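Local coordinates for 16S rRNA methyltransferase (PDB 3MQ2), which methylates the N1 position of adenine 1408 in 16S rRNA, using S-adenosyl-L-methionine, and so confers resistance to aminoglycosides such as kanamycin, neomycin and apramycin, at residues 108-113 and 149-153; 142-146 and 203-208; 158-164 and 180-184. All coordinates share one frame; numbering follows the deposited sequence. Where two conformers were deposited one is given.

Interaction 1: 108-113 and 149-153. With SAH (S-adenosyl-L-homocysteine), chain C.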
loop_
_atom_site.group_PDB
_atom_site.type_symbol
_atom_site.label_atom_id
_atom_site.label_comp_id
_atom_site.label_asym_id
_atom_site.label_seq_id
_atom_site.Cartn_x
_atom_site.Cartn_y
_atom_site.Cartn_z
ATOM N N TRP A 108 -4.782 -7.723 -4.505
ATOM C CA TRP A 108 -5.276 -9.026 -4.927
ATOM C C TRP A 108 -4.152 -10.042 -4.758
ATOM O O TRP A 108 -3.041 -9.677 -4.360
ATOM C CB TRP A 108 -5.830 -9.004 -6.365
ATOM C CG TRP A 108 -4.872 -8.606 -7.468
ATOM C CD1 TRP A 108 -4.632 -7.342 -7.938
ATOM C CD2 TRP A 108 -4.068 -9.489 -8.260
ATOM N NE1 TRP A 108 -3.713 -7.392 -8.972
ATOM C CE2 TRP A 108 -3.351 -8.696 -9.179
ATOM C CE3 TRP A 108 -3.889 -10.877 -8.282
ATOM C CZ2 TRP A 108 -2.461 -9.245 -10.110
ATOM C CZ3 TRP A 108 -2.995 -11.423 -9.204
ATOM C CH2 TRP A 108 -2.301 -10.604 -10.109
ATOM N N GLY A 109 -4.443 -11.308 -5.033
ATOM C CA GLY A 109 -3.427 -12.338 -4.893
ATOM C C GLY A 109 -3.046 -12.547 -3.442
ATOM O O GLY A 109 -3.874 -12.393 -2.548
ATOM N N SER A 110 -1.785 -12.882 -3.202
ATOM C CA SER A 110 -1.364 -13.264 -1.859
ATOM C C SER A 110 -1.397 -12.083 -0.897
ATOM O O SER A 110 -1.566 -12.273 0.302
ATOM C CB SER A 110 0.038 -13.889 -1.889
ATOM O OG SER A 110 1.017 -12.933 -2.264
ATOM N N LEU A 111 -1.250 -10.871 -1.423
ATOM C CA LEU A 111 -1.330 -9.677 -0.581
ATOM C C LEU A 111 -2.750 -9.514 -0.030
ATOM O O LEU A 111 -2.942 -9.109 1.115
ATOM C CB LEU A 111 -0.903 -8.429 -1.358
ATOM C CG LEU A 111 -0.911 -7.096 -0.594
ATOM C CD1 LEU A 111 -0.109 -7.203 0.683
ATOM C CD2 LEU A 111 -0.372 -5.971 -1.479
ATOM N N LEU A 112 -3.743 -9.837 -0.850
ATOM C CA LEU A 112 -5.127 -9.746 -0.386
ATOM C C LEU A 112 -5.366 -10.837 0.649
ATOM O O LEU A 112 -5.932 -10.591 1.709
ATOM C CB LEU A 112 -6.103 -9.875 -1.567
ATOM C CG LEU A 112 -7.585 -10.078 -1.209
ATOM C CD1 LEU A 112 -8.077 -8.967 -0.292
ATOM C CD2 LEU A 112 -8.422 -10.155 -2.478
ATOM N N ARG A 113 -4.927 -12.054 0.350
ATOM C CA ARG A 113 -5.090 -13.127 1.312
ATOM C C ARG A 113 -4.463 -12.704 2.639
ATOM O O ARG A 113 -5.029 -12.924 3.717
ATOM C CB ARG A 113 -4.455 -14.415 0.781
ATOM C CG ARG A 113 -4.745 -15.633 1.636
ATOM C CD ARG A 113 -4.246 -16.914 0.976
ATOM N NE ARG A 113 -2.792 -17.050 1.046
ATOM C CZ ARG A 113 -1.971 -16.837 0.023
ATOM N NH1 ARG A 113 -2.457 -16.476 -1.159
ATOM N NH2 ARG A 113 -0.662 -16.986 0.178
ATOM N N VAL A 149 -13.031 -14.447 -5.587
ATOM C CA VAL A 149 -11.821 -14.895 -6.277
ATOM C C VAL A 149 -11.158 -15.986 -5.428
ATOM O O VAL A 149 -11.442 -16.107 -4.235
ATOM C CB VAL A 149 -10.845 -13.723 -6.500
ATOM C CG1 VAL A 149 -11.482 -12.673 -7.407
ATOM C CG2 VAL A 149 -10.463 -13.093 -5.164
ATOM N N PRO A 150 -10.278 -16.790 -6.040
ATOM C CA PRO A 150 -9.700 -17.912 -5.295
ATOM C C PRO A 150 -9.048 -17.487 -3.978
ATOM O O PRO A 150 -9.181 -18.198 -2.976
ATOM C CB PRO A 150 -8.640 -18.457 -6.259
ATOM C CG PRO A 150 -9.178 -18.126 -7.616
ATOM C CD PRO A 150 -9.839 -16.772 -7.447
ATOM N N GLU A 151 -8.363 -16.348 -3.967
ATOM C CA GLU A 151 -7.550 -15.986 -2.807
ATOM C C GLU A 151 -8.340 -15.529 -1.577
ATOM O O GLU A 151 -7.768 -15.438 -0.489
ATOM C CB GLU A 151 -6.445 -14.972 -3.157
ATOM C CG GLU A 151 -6.923 -13.628 -3.698
ATOM C CD GLU A 151 -7.067 -13.608 -5.222
ATOM O OE1 GLU A 151 -7.398 -14.661 -5.815
ATOM O OE2 GLU A 151 -6.855 -12.528 -5.825
ATOM N N VAL A 152 -9.634 -15.247 -1.730
ATOM C CA VAL A 152 -10.457 -14.921 -0.559
ATOM C C VAL A 152 -11.135 -16.153 0.027
ATOM O O VAL A 152 -11.791 -16.072 1.065
ATOM C CB VAL A 152 -11.521 -13.826 -0.822
ATOM C CG1 VAL A 152 -10.857 -12.552 -1.319
ATOM C CG2 VAL A 152 -12.619 -14.325 -1.788
ATOM N N GLY A 153 -10.980 -17.289 -0.644
ATOM C CA GLY A 153 -11.520 -18.539 -0.138
ATOM C C GLY A 153 -12.989 -18.434 0.206
ATOM O O GLY A 153 -13.788 -17.965 -0.605
HETATM N N SAH C . -2.304 -0.349 -5.341
HETATM C CA SAH C . -2.211 -0.237 -6.787
HETATM C CB SAH C . -2.189 -1.614 -7.447
HETATM C CG SAH C . -3.217 -2.594 -6.893
HETATM S SD SAH C . -3.388 -4.049 -7.956
HETATM C C SAH C . -3.384 0.575 -7.301
HETATM O O SAH C . -3.461 0.898 -8.487
HETATM O OXT SAH C . -4.277 0.914 -6.524
HETATM C "C5'" SAH C . -2.572 -5.007 -6.654
HETATM C "C4'" SAH C . -1.054 -4.981 -6.796
HETATM O "O4'" SAH C . -0.482 -5.724 -5.740
HETATM C "C3'" SAH C . -0.560 -5.629 -8.091
HETATM O "O3'" SAH C . 0.317 -4.744 -8.743
HETATM C "C2'" SAH C . 0.234 -6.849 -7.677
HETATM O "O2'" SAH C . 1.400 -6.995 -8.467
HETATM C "C1'" SAH C . 0.579 -6.514 -6.241
HETATM N N9 SAH C . 0.755 -7.683 -5.370
HETATM C C8 SAH C . -0.077 -8.755 -5.180
HETATM N N7 SAH C . 0.502 -9.578 -4.261
HETATM C C5 SAH C . 1.681 -9.023 -3.876
HETATM C C6 SAH C . 2.667 -9.416 -2.983
HETATM N N6 SAH C . 2.551 -10.550 -2.295
HETATM N N1 SAH C . 3.767 -8.610 -2.807
HETATM C C2 SAH C . 3.901 -7.429 -3.506
HETATM N N3 SAH C . 2.929 -7.041 -4.401
HETATM C C4 SAH C . 1.842 -7.831 -4.564
#
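Glu151 reaches from the 3-10 segment 150-152 to the neighbourhood of the beginning of helix 109-116 and holds the backbone of Gly109 beside the cofactor. Its CB lies 3.7 Å from Gly109 O. CG sits between the backbone N and the carbonyl carbon (chi1 61°), and a second bend turns the chain at chi2, CG lying beside the Gly109 peptide and 4.0 Å from Leu112 CD2. CD follows beside Gly109 N, and OE2 ends the chain as the acceptor of the Gly109 N-H, 2.8 Å from N in a nearly straight bond (162°). The proton arrives from above the carboxylate plane, about 44° out of it. The same OE2 stands at the edge of the Trp108 indole, close to the ring plane, and 3.7 Å from Trp108 CB. Next to this polar link, Leu112 CD2 packs on Val152 CG1 at 3.6 Å, while the start of the Arg113 side chain lies along Glu151 O. On the cofactor side of the same turn, Ser110 OG accepts from N6 of S-adenosyl-L-homocysteine at 2.8 Å and is also bonded to Glu91; Leu111 CB lies against the adenine at N7, and the Trp108 indole approaches the sulfur, NE1 being 3.5 Å from SD. This loop following strand 99-105 thus contributes to the cofactor pocket. A carboxylate accepting a main-chain N-H at or near the beginning of a helix would probably interact favourably with the helix dipole, and here it ties the adenine-binding turn to the loop 149-153.

Interaction 2: 142-146 and 203-208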
loop_
_atom_site.group_PDB
_atom_site.type_symbol
_atom_site.label_atom_id
_atom_site.label_comp_id
_atom_site.label_asym_id
_atom_site.label_seq_id
_atom_site.Cartn_x
_atom_site.Cartn_y
_atom_site.Cartn_z
ATOM N N LEU A 142 -13.835 -4.575 -3.082
ATOM C CA LEU A 142 -14.897 -5.508 -2.749
ATOM C C LEU A 142 -15.260 -6.423 -3.934
ATOM O O LEU A 142 -15.928 -7.439 -3.762
ATOM C CB LEU A 142 -16.111 -4.744 -2.207
ATOM C CG LEU A 142 -15.859 -3.983 -0.901
ATOM C CD1 LEU A 142 -16.978 -2.981 -0.626
ATOM C CD2 LEU A 142 -15.688 -4.943 0.276
ATOM N N HIS A 143 -14.764 -6.096 -5.126
ATOM C CA HIS A 143 -15.032 -6.948 -6.276
ATOM C C HIS A 143 -14.321 -8.291 -6.180
ATOM O O HIS A 143 -14.605 -9.205 -6.954
ATOM C CB HIS A 143 -14.736 -6.218 -7.594
ATOM C CG HIS A 143 -15.688 -5.102 -7.857
ATOM N ND1 HIS A 143 -16.776 -5.233 -8.695
ATOM C CD2 HIS A 143 -15.756 -3.850 -7.343
ATOM C CE1 HIS A 143 -17.459 -4.101 -8.703
ATOM N NE2 HIS A 143 -16.866 -3.251 -7.882
ATOM N N ALA A 144 -13.428 -8.417 -5.203
ATOM C CA ALA A 144 -12.811 -9.704 -4.919
ATOM C C ALA A 144 -13.870 -10.683 -4.422
ATOM O O ALA A 144 -13.600 -11.870 -4.268
ATOM C CB ALA A 144 -11.687 -9.545 -3.877
ATOM N N TRP A 145 -15.076 -10.177 -4.162
ATOM C CA TRP A 145 -16.178 -11.026 -3.713
ATOM C C TRP A 145 -17.360 -10.966 -4.673
ATOM O O TRP A 145 -18.460 -11.383 -4.328
ATOM C CB TRP A 145 -16.652 -10.615 -2.313
ATOM C CG TRP A 145 -15.691 -10.946 -1.225
ATOM C CD1 TRP A 145 -15.672 -12.090 -0.471
ATOM C CD2 TRP A 145 -14.599 -10.138 -0.754
ATOM N NE1 TRP A 145 -14.642 -12.039 0.437
ATOM C CE2 TRP A 145 -13.968 -10.857 0.285
ATOM C CE3 TRP A 145 -14.093 -8.885 -1.112
ATOM C CZ2 TRP A 145 -12.849 -10.364 0.966
ATOM C CZ3 TRP A 145 -12.977 -8.398 -0.438
ATOM C CH2 TRP A 145 -12.377 -9.133 0.598
ATOM N N ARG A 146 -17.127 -10.457 -5.874
ATOM C CA ARG A 146 -18.209 -10.203 -6.818
ATOM C C ARG A 146 -17.858 -10.713 -8.214
ATOM O O ARG A 146 -17.760 -9.937 -9.156
ATOM C CB ARG A 146 -18.500 -8.702 -6.857
ATOM C CG ARG A 146 -18.869 -8.116 -5.483
ATOM C CD ARG A 146 -19.094 -6.609 -5.548
ATOM N NE ARG A 146 -19.310 -6.030 -4.222
ATOM C CZ ARG A 146 -19.384 -4.723 -3.991
ATOM N NH1 ARG A 146 -19.262 -3.864 -4.995
ATOM N NH2 ARG A 146 -19.557 -4.271 -2.757
ATOM N N SER A 203 -18.498 0.303 -12.859
ATOM C CA SER A 203 -19.239 -0.402 -11.821
ATOM C C SER A 203 -20.599 0.227 -11.608
ATOM O O SER A 203 -20.743 1.450 -11.657
ATOM C CB SER A 203 -18.484 -0.386 -10.492
ATOM O OG SER A 203 -19.236 -1.020 -9.466
ATOM N N ARG A 204 -21.589 -0.615 -11.344
ATOM C CA ARG A 204 -22.919 -0.139 -11.014
ATOM C C ARG A 204 -23.212 -0.351 -9.530
ATOM O O ARG A 204 -24.306 -0.043 -9.060
ATOM C CB ARG A 204 -23.963 -0.860 -11.864
ATOM C CG ARG A 204 -23.854 -0.572 -13.357
ATOM C CD ARG A 204 -24.576 0.721 -13.716
ATOM N NE ARG A 204 -23.648 1.798 -14.031
ATOM C CZ ARG A 204 -24.018 3.036 -14.341
ATOM N NH1 ARG A 204 -25.303 3.363 -14.376
ATOM N NH2 ARG A 204 -23.098 3.951 -14.614
ATOM N N ASP A 205 -22.228 -0.867 -8.792
ATOM C CA ASP A 205 -22.413 -1.098 -7.365
ATOM C C ASP A 205 -22.424 0.218 -6.585
ATOM O O ASP A 205 -21.835 1.205 -7.012
ATOM C CB ASP A 205 -21.349 -2.065 -6.820
ATOM C CG ASP A 205 -21.449 -3.441 -7.463
ATOM O OD1 ASP A 205 -22.576 -3.846 -7.825
ATOM O OD2 ASP A 205 -20.410 -4.115 -7.623
ATOM N N ARG A 206 -23.094 0.225 -5.441
ATOM C CA ARG A 206 -23.141 1.423 -4.607
ATOM C C ARG A 206 -21.745 1.831 -4.155
ATOM O O ARG A 206 -21.372 2.995 -4.261
ATOM C CB ARG A 206 -24.043 1.211 -3.388
ATOM C CG ARG A 206 -24.161 2.443 -2.490
ATOM C CD ARG A 206 -24.736 3.653 -3.236
ATOM N NE ARG A 206 -24.714 4.836 -2.377
ATOM C CZ ARG A 206 -23.664 5.641 -2.241
ATOM N NH1 ARG A 206 -22.540 5.402 -2.921
ATOM N NH2 ARG A 206 -23.727 6.679 -1.419
ATOM N N PHE A 207 -20.987 0.859 -3.646
ATOM C CA PHE A 207 -19.607 1.071 -3.241
ATOM C C PHE A 207 -18.758 -0.054 -3.786
ATOM O O PHE A 207 -19.218 -1.191 -3.888
ATOM C CB PHE A 207 -19.470 1.051 -1.724
ATOM C CG PHE A 207 -20.170 2.176 -1.035
ATOM C CD1 PHE A 207 -19.714 3.476 -1.161
ATOM C CD2 PHE A 207 -21.261 1.920 -0.222
ATOM C CE1 PHE A 207 -20.366 4.521 -0.502
ATOM C CE2 PHE A 207 -21.911 2.953 0.446
ATOM C CZ PHE A 207 -21.451 4.254 0.303
ATOM N N ASP A 208 -17.511 0.265 -4.105
ATOM C CA ASP A 208 -16.574 -0.724 -4.610
ATOM C C ASP A 208 -15.468 -1.023 -3.619
ATOM O O ASP A 208 -14.763 -2.010 -3.775
ATOM C CB ASP A 208 -15.917 -0.211 -5.882
ATOM C CG ASP A 208 -16.919 0.079 -6.960
ATOM O OD1 ASP A 208 -17.787 -0.784 -7.175
ATOM O OD2 ASP A 208 -16.834 1.155 -7.581
#
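A polar contact, built on two basic side chains and two aspartates, joins the turn that leaves strand 134-141 to the loop leading into strand 209-216. Leu142 N donates to Asp208 O at 2.8 Å, bringing together the backbones at neighbouring ends of the two strands. Next to it, His143 points the N-H of NE2 straight at Asp208 OD1 (2.7 Å, 173°); the acceptor lies in the imidazole plane, whereas the nitrogen stands about 50° out of the carboxylate plane. Ser203 OG, itself the acceptor of an ST turn with Asp205 N, donates to the same OD1 from its syn side, so two bonds fix this buried oxygen. In the seven-stranded sheet of this Rossmann-like methyltransferase, 134-141 and 209-216 are antiparallel neighbours, and the contact lies where one ends and the other begins. Arg146, extended from CG to NE, brings its guanidinium end-on to Phe207 O: NH1 binds at 2.9 Å and NH2 at 3.3 Å, with the oxygen in the guanidinium plane. NH1 also forms a salt bridge to Asp205 OD2 through a weak, bent hydrogen bond, the two planes nearly perpendicular. NH2 has a further salt-bridge partner in Glu157, and Leu142 CB lies over one guanidinium face, off toward its rim.

Interaction 3: 158-164 and 180-184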
loop_
_atom_site.group_PDB
_atom_site.type_symbol
_atom_site.label_atom_id
_atom_site.label_comp_id
_atom_site.label_asym_id
_atom_site.label_seq_id
_atom_site.Cartn_x
_atom_site.Cartn_y
_atom_site.Cartn_z
ATOM N N PRO A 158 -16.572 -8.472 3.313
ATOM C CA PRO A 158 -16.621 -7.714 4.569
ATOM C C PRO A 158 -17.434 -6.432 4.468
ATOM O O PRO A 158 -17.503 -5.788 3.425
ATOM C CB PRO A 158 -15.153 -7.376 4.832
ATOM C CG PRO A 158 -14.538 -7.340 3.466
ATOM C CD PRO A 158 -15.244 -8.420 2.683
ATOM N N THR A 159 -18.055 -6.065 5.579
ATOM C CA THR A 159 -18.806 -4.827 5.656
ATOM C C THR A 159 -18.232 -4.060 6.831
ATOM O O THR A 159 -17.486 -4.630 7.629
ATOM C CB THR A 159 -20.289 -5.095 5.934
ATOM O OG1 THR A 159 -20.426 -5.655 7.246
ATOM C CG2 THR A 159 -20.860 -6.062 4.901
ATOM N N PRO A 160 -18.575 -2.769 6.947
ATOM C CA PRO A 160 -18.100 -2.007 8.101
ATOM C C PRO A 160 -18.369 -2.753 9.405
ATOM O O PRO A 160 -17.487 -2.832 10.262
ATOM C CB PRO A 160 -18.939 -0.727 8.029
ATOM C CG PRO A 160 -19.167 -0.541 6.571
ATOM C CD PRO A 160 -19.352 -1.929 6.019
ATOM N N ASP A 161 -19.566 -3.311 9.552
ATOM C CA ASP A 161 -19.907 -3.990 10.795
ATOM C C ASP A 161 -19.203 -5.335 10.953
ATOM O O ASP A 161 -18.654 -5.635 12.013
ATOM C CB ASP A 161 -21.419 -4.165 10.926
ATOM C CG ASP A 161 -22.147 -2.841 11.042
ATOM O OD1 ASP A 161 -21.512 -1.847 11.458
ATOM O OD2 ASP A 161 -23.351 -2.792 10.719
ATOM N N SER A 162 -19.218 -6.148 9.906
ATOM C CA SER A 162 -18.647 -7.482 10.004
ATOM C C SER A 162 -17.141 -7.401 10.210
ATOM O O SER A 162 -16.552 -8.242 10.891
ATOM C CB SER A 162 -18.974 -8.311 8.758
ATOM O OG SER A 162 -18.214 -7.885 7.642
ATOM N N ALA A 163 -16.520 -6.387 9.617
ATOM C CA ALA A 163 -15.080 -6.193 9.757
ATOM C C ALA A 163 -14.734 -5.880 11.204
ATOM O O ALA A 163 -13.781 -6.429 11.764
ATOM C CB ALA A 163 -14.606 -5.078 8.847
ATOM N N ASP A 164 -15.512 -4.989 11.808
ATOM C CA ASP A 164 -15.360 -4.709 13.229
ATOM C C ASP A 164 -15.475 -6.007 14.018
ATOM O O ASP A 164 -14.901 -6.142 15.094
ATOM C CB ASP A 164 -16.424 -3.715 13.707
ATOM C CG ASP A 164 -16.272 -2.341 13.080
ATOM O OD1 ASP A 164 -17.290 -1.627 12.958
ATOM O OD2 ASP A 164 -15.137 -1.972 12.712
ATOM N N ASP A 180 -11.096 1.890 12.427
ATOM C CA ASP A 180 -12.230 2.311 11.631
ATOM C C ASP A 180 -12.402 1.461 10.384
ATOM O O ASP A 180 -11.426 1.040 9.762
ATOM C CB ASP A 180 -12.086 3.772 11.232
ATOM C CG ASP A 180 -13.330 4.309 10.562
ATOM O OD1 ASP A 180 -14.312 4.609 11.279
ATOM O OD2 ASP A 180 -13.329 4.426 9.320
ATOM N N CYS A 181 -13.656 1.194 10.043
ATOM C CA CYS A 181 -13.995 0.492 8.812
ATOM C C CYS A 181 -15.151 1.223 8.151
ATOM O O CYS A 181 -16.211 1.394 8.756
ATOM C CB CYS A 181 -14.404 -0.953 9.106
ATOM S SG CYS A 181 -13.219 -1.886 10.112
ATOM N N ARG A 182 -14.955 1.679 6.921
ATOM C CA ARG A 182 -16.041 2.366 6.227
ATOM C C ARG A 182 -15.955 2.232 4.711
ATOM O O ARG A 182 -14.879 2.077 4.152
ATOM C CB ARG A 182 -16.059 3.845 6.618
ATOM C CG ARG A 182 -14.796 4.600 6.244
ATOM C CD ARG A 182 -14.884 6.065 6.665
ATOM N NE ARG A 182 -14.982 6.207 8.112
ATOM C CZ ARG A 182 -15.913 6.924 8.738
ATOM N NH1 ARG A 182 -16.837 7.577 8.045
ATOM N NH2 ARG A 182 -15.918 6.991 10.061
ATOM N N TYR A 183 -17.108 2.301 4.058
ATOM C CA TYR A 183 -17.145 2.307 2.611
ATOM C C TYR A 183 -16.619 3.643 2.100
ATOM O O TYR A 183 -16.844 4.696 2.721
ATOM C CB TYR A 183 -18.576 2.125 2.120
ATOM C CG TYR A 183 -19.167 0.750 2.313
ATOM C CD1 TYR A 183 -18.555 -0.380 1.782
ATOM C CD2 TYR A 183 -20.366 0.591 2.996
ATOM C CE1 TYR A 183 -19.117 -1.638 1.946
ATOM C CE2 TYR A 183 -20.937 -0.658 3.159
ATOM C CZ TYR A 183 -20.314 -1.768 2.629
ATOM O OH TYR A 183 -20.882 -3.008 2.792
ATOM N N LEU A 184 -15.903 3.597 0.980
ATOM C CA LEU A 184 -15.461 4.804 0.298
ATOM C C LEU A 184 -16.332 5.028 -0.924
ATOM O O LEU A 184 -16.579 4.094 -1.694
ATOM C CB LEU A 184 -14.005 4.672 -0.159
ATOM C CG LEU A 184 -12.919 4.601 0.909
ATOM C CD1 LEU A 184 -11.582 4.735 0.205
ATOM C CD2 LEU A 184 -13.103 5.694 1.951
HETATM O O HOH W 1 -19.536 -5.016 1.771
HETATM O O HOH W 2 -15.737 0.952 12.175
#
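Pro160 lies over one face of the Tyr183 ring, its CD 3.8 Å from the ring centroid and 28° off the normal, in a CH-pi contact that joins the first turn of helix 160-173 to strand 176-184. The pyrrolidine crosses the phenol at about a right angle, and CD is displaced toward the CE2-CZ side of the ring. Tyr183 has CG anti to its carbonyl carbon (chi1 -71°), which carries the phenol across to the helix start; there OH runs alongside Thr159 CG2, the two side chains pointing the same way. The Tyr183 ring also stacks with Phe207. In the ring plane, a water accepts from Tyr183 OH at 2.6 Å and donates to Pro158 O, bridging the strand to the residues just before the helix. Helix and strand run roughly antiparallel (155° between the short segments), a helix packed on 176-184, the outermost strand on this side of the central sheet, next to strand 209-216. Thr159 is the N-cap, and with Ser162 it forms a capping box: Thr159 OG1 accepts from Ser162 N at 3.0 Å and Ser162 OG accepts from Thr159 N at 2.8 Å. Both oxygens are turned back over their own main chain, the placing that brings each to the other's N-H. One turn into the helix, Ala163 faces Cys181 of the strand; in the conformer given, one of two deposited, Cys181 SG lies 3.7 Å from Ala163 CB. Pro160 CB rests on Cys181 O. A second water accepts from Cys181 N and lies 3.0 Å from Asp164 OD2.

Following the chain from the N terminus, residues 108-113 come first, just after strand 99-105, and meet 149-153 once strand 134-141 has been passed; interaction 1 closes that loop. Residues 142-146 lie inside it, yet their partner 203-208 comes much later, so interactions 1 and 2 cross. They also touch, Leu112 packing on Ala144 and Val152 on Trp145. Interaction 3, between 158-164 and 180-184, closes the short helix-strand excursion nested within the loop of interaction 2, and follows interaction 1 in series. Trp145 against Pro158 and Phe207 against Tyr183 join interactions 2 and 3. Together they connect the cofactor-side helix 109-116 with the sheet edge at 176-184.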